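Local coordinates for Lmo2445 protein (Listeria monocytogenes EGD-e, PDB 5HZL), which is of unknown function but is a secreted, calcium-binding, internalin-like protein built around leucine-rich repeats, at residues Val14-Pro19 with Ile46-Leu51. Sequence-based numbering, arbitrary orientation.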
loop_
_atom_site.group_PDB
_atom_site.type_symbol
_atom_site.label_atom_id
_atom_site.label_comp_id
_atom_site.label_asym_id
_atom_site.label_seq_id
_atom_site.Cartn_x
_atom_site.Cartn_y
_atom_site.Cartn_z
ATOM N N VAL A 14 19.608 23.300 8.320
ATOM C CA VAL A 14 21.019 23.396 8.708
ATOM C C VAL A 14 21.563 24.521 7.835
ATOM O O VAL A 14 21.514 24.409 6.619
ATOM C CB VAL A 14 21.785 22.062 8.489
ATOM C CG1 VAL A 14 23.300 22.249 8.509
ATOM C CG2 VAL A 14 21.355 21.035 9.522
ATOM N N PRO A 15 22.107 25.594 8.442
ATOM C CA PRO A 15 22.566 26.714 7.607
ATOM C C PRO A 15 23.705 26.391 6.646
ATOM O O PRO A 15 24.651 25.714 7.029
ATOM C CB PRO A 15 23.001 27.773 8.634
ATOM C CG PRO A 15 22.509 27.300 9.966
ATOM C CD PRO A 15 22.449 25.809 9.861
ATOM N N LEU A 16 23.580 26.877 5.409
ATOM C CA LEU A 16 24.570 26.693 4.339
ATOM C C LEU A 16 25.302 28.030 4.035
ATOM O O LEU A 16 24.719 29.098 4.226
ATOM C CB LEU A 16 23.882 26.179 3.072
ATOM C CG LEU A 16 23.143 24.833 3.145
ATOM C CD1 LEU A 16 22.474 24.531 1.810
ATOM C CD2 LEU A 16 24.070 23.692 3.544
ATOM N N PRO A 17 26.533 28.001 3.520
ATOM C CA PRO A 17 27.266 26.769 3.181
ATOM C C PRO A 17 27.697 25.924 4.372
ATOM O O PRO A 17 27.877 26.431 5.488
ATOM C CB PRO A 17 28.501 27.285 2.424
ATOM C CG PRO A 17 28.174 28.685 2.039
ATOM C CD PRO A 17 27.273 29.198 3.109
ATOM N N ALA A 18 27.833 24.631 4.119
ATOM C CA ALA A 18 28.255 23.680 5.144
ATOM C C ALA A 18 28.697 22.376 4.508
ATOM O O ALA A 18 28.328 22.104 3.364
ATOM C CB ALA A 18 27.114 23.415 6.114
ATOM N N PRO A 19 29.495 21.567 5.238
ATOM C CA PRO A 19 29.894 20.264 4.669
ATOM C C PRO A 19 28.681 19.344 4.507
ATOM O O PRO A 19 27.703 19.445 5.269
ATOM C CB PRO A 19 30.878 19.677 5.703
ATOM C CG PRO A 19 31.220 20.787 6.624
ATOM C CD PRO A 19 30.089 21.786 6.568
ATOM N N ILE A 46 28.922 22.348 0.417
ATOM C CA ILE A 46 27.885 22.552 -0.585
ATOM C C ILE A 46 27.123 23.832 -0.273
ATOM O O ILE A 46 27.017 24.253 0.892
ATOM C CB ILE A 46 26.893 21.380 -0.688
ATOM C CG1 ILE A 46 26.236 21.087 0.679
ATOM C CG2 ILE A 46 27.625 20.168 -1.234
ATOM C CD1 ILE A 46 25.130 20.056 0.630
ATOM N N THR A 47 26.585 24.424 -1.333
ATOM C CA THR A 47 25.838 25.657 -1.254
ATOM C C THR A 47 24.410 25.369 -1.603
ATOM O O THR A 47 24.107 24.286 -2.093
ATOM C CB THR A 47 26.385 26.680 -2.277
ATOM O OG1 THR A 47 26.248 26.147 -3.601
ATOM C CG2 THR A 47 27.868 26.999 -2.008
ATOM N N GLN A 48 23.531 26.341 -1.361
ATOM C CA GLN A 48 22.129 26.183 -1.720
ATOM C C GLN A 48 22.050 26.057 -3.254
ATOM O O GLN A 48 21.177 25.361 -3.762
ATOM C CB GLN A 48 21.258 27.325 -1.182
ATOM C CG GLN A 48 19.773 27.190 -1.526
ATOM C CD GLN A 48 19.124 25.935 -0.966
ATOM O OE1 GLN A 48 19.175 25.672 0.238
ATOM N NE2 GLN A 48 18.479 25.168 -1.838
ATOM N N ALA A 49 22.974 26.718 -3.967
ATOM C CA ALA A 49 23.056 26.640 -5.433
ATOM C C ALA A 49 23.388 25.218 -5.905
ATOM O O ALA A 49 22.936 24.812 -6.977
ATOM C CB ALA A 49 24.083 27.614 -5.969
ATOM N N ASP A 50 24.184 24.476 -5.123
ATOM C CA ASP A 50 24.518 23.079 -5.457
ATOM C C ASP A 50 23.264 22.205 -5.286
ATOM O O ASP A 50 22.949 21.385 -6.161
ATOM C CB ASP A 50 25.674 22.520 -4.599
ATOM C CG ASP A 50 27.050 23.089 -4.978
ATOM O OD1 ASP A 50 27.339 23.228 -6.187
ATOM O OD2 ASP A 50 27.873 23.339 -4.063
ATOM N N LEU A 51 22.543 22.376 -4.176
ATOM C CA LEU A 51 21.317 21.591 -3.967
ATOM C C LEU A 51 20.265 21.890 -5.048
ATOM O O LEU A 51 19.464 21.011 -5.404
ATOM C CB LEU A 51 20.716 21.801 -2.573
ATOM C CG LEU A 51 21.537 21.392 -1.350
ATOM C CD1 LEU A 51 20.695 21.543 -0.088
ATOM C CD2 LEU A 51 22.013 19.958 -1.487
#
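Ala18 and Ile46 form an antiparallel hydrogen-bonded pair. Ile46 N donates to Ala18 O at 3.0 Å, nearly straight at the hydrogen (173°). The return bond, Ala18 N to Ile46 O, is weak at 3.3 Å. Ile46 O also meets the CA-H of Pro17, with CA 3.4 Å away. Leu16 carries most of the side-chain contact. Its CG lies anti to its own carbonyl carbon (chi1 -60°), which sends both methyls towards 46-51. CD1 reaches the start of helix 48-51, 3.8 Å from Gln48 N and 4.0 Å from Leu51 CD1. CD2 lies near Ile46 CG1. The peptide bond before Pro17 is cis, turning the chain between Leu16 and the paired Ala18.

Behind this contact, Thr47 and Asp50 form a capping box at the start of helix 48-51. Thr47 OG1 accepts from Asp50 N at 3.1 Å, and Thr47 N donates to Asp50 OD2 from the anti side, tilted out of the carboxylate plane. Gln48 NE2 is hydrogen-bonded to Asp52 OD1 and Val76 O, while OE1 lies against Leu16 CD1. Glu75 touches both Leu16 and Leu51.

The two-stranded ribbon of 18-19 and 45-46 brackets the helical part of the internalin N-terminal cap, a calcium-binding, probably EF-hand-like domain at the start of the leucine-rich repeats.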